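Local coordinates for racemase (Pseudovibrio sp. JE062, PDB 3MKC), which belongs to the enolase superfamily, in the mandelate racemase and muconate lactonizing enzyme family, and is named a racemase, at residues V36-E39 and N40-G44; L165-A168 and K169-I173. One frame throughout, in Å; residues are numbered along the deposited sequence.

Contact 1 (V36-E39 and N40-G44); sequences VTDE and NGVYG
Asp38 and Gly41 bracket the type I beta turn of a beta hairpin, in which strand 29-38 reverses into strand 43-48 of the N-terminal domain. Backbone bonds set the register. Val36 and Gly44 form an antiparallel hydrogen-bonded pair, Val36 N giving to Gly44 O and Gly44 N to Val36 O. Thr37 and Tyr43 make the next, non-hydrogen-bonded pair, with CA atoms 4.1 Å apart, and Asp38 N gives a nearly straight bond of 2.7 Å to Val42 O. At the turn Gly41 N reaches Asp38 O at 3.0 Å. Gly41 has a positive phi of 93°, where a CB would press on the carbonyl oxygen of Asn40.

Side-chain packing adds to these bonds on both faces. Thr37 lays its methyl CG2 3.5 Å from Val42 O, while its OG1 lies by Tyr43 CB. The Tyr43 ring leads away from the hairpin, and its OH bonds to Asp377. Val36, on the other face, packs against Leu117 of helix 102-122.

Asp38 suits the turn because its short carboxylate can fold back over it: CG sits between its own N and carbonyl carbon (chi1 72°). Asp38 OD1 accepts from Asn40 N at 2.6 Å and from Val42 N at 2.9 Å, the two arriving from opposite faces of the carboxylate. Asp38 OD2 bonds to Gln121 and accepts a hydrogen bond from a water 2.8 Å away, which accepts from Asn40 ND2.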
loop_
_atom_site.group_PDB
_atom_site.type_symbol
_atom_site.label_atom_id
_atom_site.label_comp_id
_atom_site.label_asym_id
_atom_site.label_seq_id
_atom_site.Cartn_x
_atom_site.Cartn_y
_atom_site.Cartn_z
ATOM N N VAL A 36 -16.530 7.677 -7.106
ATOM C CA VAL A 36 -17.030 9.017 -6.821
ATOM C C VAL A 36 -17.383 9.656 -8.163
ATOM O O VAL A 36 -16.525 9.826 -9.026
ATOM C CB VAL A 36 -15.965 9.878 -6.100
ATOM C CG1 VAL A 36 -16.536 11.239 -5.756
ATOM C CG2 VAL A 36 -15.496 9.169 -4.835
ATOM N N THR A 37 -18.651 10.007 -8.327
ATOM C CA THR A 37 -19.128 10.591 -9.571
ATOM C C THR A 37 -19.517 12.053 -9.415
ATOM O O THR A 37 -20.153 12.422 -8.429
ATOM C CB THR A 37 -20.343 9.810 -10.081
ATOM O OG1 THR A 37 -20.037 8.409 -10.074
ATOM C CG2 THR A 37 -20.698 10.243 -11.501
ATOM N N ASP A 38 -19.137 12.889 -10.378
ATOM C CA ASP A 38 -19.497 14.300 -10.289
ATOM C C ASP A 38 -20.805 14.560 -11.030
ATOM O O ASP A 38 -21.376 13.653 -11.631
ATOM C CB ASP A 38 -18.373 15.213 -10.810
ATOM C CG ASP A 38 -18.202 15.166 -12.321
ATOM O OD1 ASP A 38 -19.126 14.719 -13.030
ATOM O OD2 ASP A 38 -17.132 15.603 -12.801
ATOM N N GLU A 39 -21.273 15.800 -10.985
ATOM C CA GLU A 39 -22.535 16.157 -11.614
ATOM C C GLU A 39 -22.540 16.084 -13.126
ATOM O O GLU A 39 -23.590 16.228 -13.745
ATOM C CB GLU A 39 -22.964 17.547 -11.156
ATOM C CG GLU A 39 -22.892 17.697 -9.651
ATOM C CD GLU A 39 -23.890 18.683 -9.093
ATOM O OE1 GLU A 39 -23.797 19.887 -9.417
ATOM O OE2 GLU A 39 -24.774 18.240 -8.324
ATOM N N ASN A 40 -21.376 15.864 -13.726
ATOM C CA ASN A 40 -21.290 15.759 -15.176
ATOM C C ASN A 40 -21.128 14.308 -15.604
ATOM O O ASN A 40 -21.021 14.016 -16.793
ATOM C CB ASN A 40 -20.123 16.591 -15.728
ATOM C CG ASN A 40 -20.383 18.085 -15.654
ATOM O OD1 ASN A 40 -21.486 18.549 -15.936
ATOM N ND2 ASN A 40 -19.359 18.848 -15.293
ATOM N N GLY A 41 -21.109 13.400 -14.634
ATOM C CA GLY A 41 -20.968 11.987 -14.948
ATOM C C GLY A 41 -19.544 11.462 -14.929
ATOM O O GLY A 41 -19.312 10.273 -15.147
ATOM N N VAL A 42 -18.581 12.340 -14.686
ATOM C CA VAL A 42 -17.187 11.918 -14.630
ATOM C C VAL A 42 -16.985 11.258 -13.275
ATOM O O VAL A 42 -17.558 11.698 -12.282
ATOM C CB VAL A 42 -16.233 13.118 -14.747
ATOM C CG1 VAL A 42 -14.795 12.633 -14.780
ATOM C CG2 VAL A 42 -16.553 13.915 -16.006
ATOM N N TYR A 43 -16.179 10.204 -13.226
ATOM C CA TYR A 43 -15.956 9.526 -11.955
ATOM C C TYR A 43 -14.500 9.172 -11.670
ATOM O O TYR A 43 -13.656 9.143 -12.571
ATOM C CB TYR A 43 -16.826 8.264 -11.874
ATOM C CG TYR A 43 -16.537 7.230 -12.935
ATOM C CD1 TYR A 43 -15.419 6.405 -12.844
ATOM C CD2 TYR A 43 -17.389 7.070 -14.035
ATOM C CE1 TYR A 43 -15.153 5.440 -13.813
ATOM C CE2 TYR A 43 -17.131 6.110 -15.012
ATOM C CZ TYR A 43 -16.013 5.296 -14.893
ATOM O OH TYR A 43 -15.763 4.314 -15.824
ATOM N N GLY A 44 -14.224 8.930 -10.393
ATOM C CA GLY A 44 -12.897 8.567 -9.942
ATOM C C GLY A 44 -12.994 7.242 -9.211
ATOM O O GLY A 44 -13.998 6.960 -8.547
HETATM O O HOH W 1 -16.846 17.352 -14.917
#

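Contact 2 (L165-A168 and K169-I173); sequences LEKA and KAHNI
Between Ala168 and Ile173 the backbone closes helix 154-170 with a Schellman motif: Ile173 N reaches back to Ala168 O at 2.9 Å, nearly straight at 173°, and Asn172 N bonds to Lys169 O. Upstream, the regular helical bonds run from Lys169 N to Leu165 O and from Ala170 N to Glu166 O. Asn172 is the C-prime residue with positive phi, a conformation that asparagine tolerates better than most residues bearing a side chain.

His171, the first residue to leave helical angles, uses its ring to reinforce this end. Its ND1 donates to Lys167 O over 2.9 Å, with the oxygen at the ring edge and 25° out of the ring plane. The same oxygen receives a weak bond from His171 N, so a carbonyl of the last turn is held by both backbone and side chain. Lys167, fully extended with CG anti to its N (chi1 -174°), runs obliquely across the imidazole: Lys167 CG lies 3.6 Å and Lys167 CE 3.8 Å from His171 CE1. Its ammonium group goes on to Glu344 O. Phe345 meets both side chains, edge-to-face with the His171 ring and in a cation-pi contact with Lys167.

Glu166 and Lys169 lie alongside each other. Glu166 bends at chi2 and Lys169 at chi3, bringing Glu166 OE1 to 3.3 Å from Lys169 CE, but the salt bridge from that oxygen to Lys169 NZ is long, at 3.9 Å; NZ also bonds to Ile201 O. Ala168, small and buried, leaves room for Ile173, whose CB comes within 4.0 Å of the Ala168 CB as the chain turns inward.

Leu165 and Ala168 rest on Val176 of strand 175-179, and Leu165 also meets Leu198 and Ile201 of helix 188-202.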
loop_
_atom_site.group_PDB
_atom_site.type_symbol
_atom_site.label_atom_id
_atom_site.label_comp_id
_atom_site.label_asym_id
_atom_site.label_seq_id
_atom_site.Cartn_x
_atom_site.Cartn_y
_atom_site.Cartn_z
ATOM N N LEU A 165 12.515 -16.253 -8.120
ATOM C CA LEU A 165 13.716 -15.437 -7.990
ATOM C C LEU A 165 14.487 -15.378 -9.310
ATOM O O LEU A 165 14.983 -14.317 -9.701
ATOM C CB LEU A 165 14.614 -15.997 -6.875
ATOM C CG LEU A 165 14.024 -15.991 -5.460
ATOM C CD1 LEU A 165 15.006 -16.633 -4.484
ATOM C CD2 LEU A 165 13.725 -14.559 -5.038
ATOM N N GLU A 166 14.584 -16.512 -10.002
ATOM C CA GLU A 166 15.298 -16.544 -11.274
ATOM C C GLU A 166 14.577 -15.671 -12.302
ATOM O O GLU A 166 15.216 -14.968 -13.085
ATOM C CB GLU A 166 15.411 -17.984 -11.799
ATOM C CG GLU A 166 16.207 -18.935 -10.904
ATOM C CD GLU A 166 17.693 -18.615 -10.847
ATOM O OE1 GLU A 166 18.121 -17.588 -11.420
ATOM O OE2 GLU A 166 18.439 -19.400 -10.219
ATOM N N LYS A 167 13.248 -15.712 -12.287
ATOM C CA LYS A 167 12.451 -14.921 -13.218
ATOM C C LYS A 167 12.637 -13.432 -12.956
ATOM O O LYS A 167 12.710 -12.636 -13.888
ATOM C CB LYS A 167 10.965 -15.281 -13.101
ATOM C CG LYS A 167 10.085 -14.591 -14.141
ATOM C CD LYS A 167 8.652 -15.092 -14.076
ATOM C CE LYS A 167 7.792 -14.441 -15.141
ATOM N NZ LYS A 167 6.401 -14.982 -15.144
ATOM N N ALA A 168 12.715 -13.059 -11.681
ATOM C CA ALA A 168 12.899 -11.656 -11.317
ATOM C C ALA A 168 14.210 -11.152 -11.899
ATOM O O ALA A 168 14.278 -10.037 -12.408
ATOM C CB ALA A 168 12.904 -11.494 -9.795
ATOM N N LYS A 169 15.251 -11.975 -11.827
ATOM C CA LYS A 169 16.551 -11.591 -12.361
ATOM C C LYS A 169 16.483 -11.482 -13.879
ATOM O O LYS A 169 17.111 -10.608 -14.482
ATOM C CB LYS A 169 17.614 -12.614 -11.957
ATOM C CG LYS A 169 17.678 -12.840 -10.455
ATOM C CD LYS A 169 19.047 -13.312 -9.992
ATOM C CE LYS A 169 19.422 -14.666 -10.558
ATOM N NZ LYS A 169 20.748 -15.101 -10.037
ATOM N N ALA A 170 15.708 -12.374 -14.488
ATOM C CA ALA A 170 15.546 -12.388 -15.937
ATOM C C ALA A 170 14.865 -11.113 -16.422
ATOM O O ALA A 170 15.073 -10.687 -17.560
ATOM C CB ALA A 170 14.732 -13.609 -16.359
ATOM N N HIS A 171 14.048 -10.510 -15.558
ATOM C CA HIS A 171 13.339 -9.279 -15.905
ATOM C C HIS A 171 14.012 -8.064 -15.281
ATOM O O HIS A 171 13.423 -6.983 -15.221
ATOM C CB HIS A 171 11.889 -9.333 -15.420
ATOM C CG HIS A 171 11.030 -10.299 -16.171
ATOM N ND1 HIS A 171 11.274 -11.654 -16.195
ATOM C CD2 HIS A 171 9.904 -10.108 -16.899
ATOM C CE1 HIS A 171 10.337 -12.258 -16.904
ATOM N NE2 HIS A 171 9.494 -11.341 -17.341
ATOM N N ASN A 172 15.242 -8.248 -14.812
ATOM C CA ASN A 172 15.997 -7.169 -14.179
ATOM C C ASN A 172 15.222 -6.417 -13.099
ATOM O O ASN A 172 15.281 -5.187 -13.028
ATOM C CB ASN A 172 16.497 -6.171 -15.227
ATOM C CG ASN A 172 17.511 -6.780 -16.173
ATOM O OD1 ASN A 172 18.472 -7.421 -15.745
ATOM N ND2 ASN A 172 17.307 -6.578 -17.467
ATOM N N ILE A 173 14.490 -7.150 -12.267
ATOM C CA ILE A 173 13.752 -6.531 -11.170
ATOM C C ILE A 173 14.826 -6.105 -10.168
ATOM O O ILE A 173 15.666 -6.914 -9.770
ATOM C CB ILE A 173 12.786 -7.534 -10.498
ATOM C CG1 ILE A 173 11.745 -8.013 -11.515
ATOM C CG2 ILE A 173 12.105 -6.889 -9.301
ATOM C CD1 ILE A 173 10.969 -6.891 -12.175
#

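Both contacts are local, one a hairpin turn and the other a helix C-terminal cap, in different parts of the enolase-superfamily architecture. Contact 1 turns the chain between strands of the antiparallel sheet in the N-terminal domain, whereas contact 2 stops a helix and hands the chain on to strand 175-179, completing the beta-alpha-beta crossover that began at the parallel strand 137-143 in the barrel domain. Contact 1 and contact 2 follow in series along the sequence and do not touch: the centres of contacts 1 and 2 are about 41 Å apart. The nearest atoms of contacts 1 and 2 are about 28 Å apart. In each, a side chain bonds to nearby backbone.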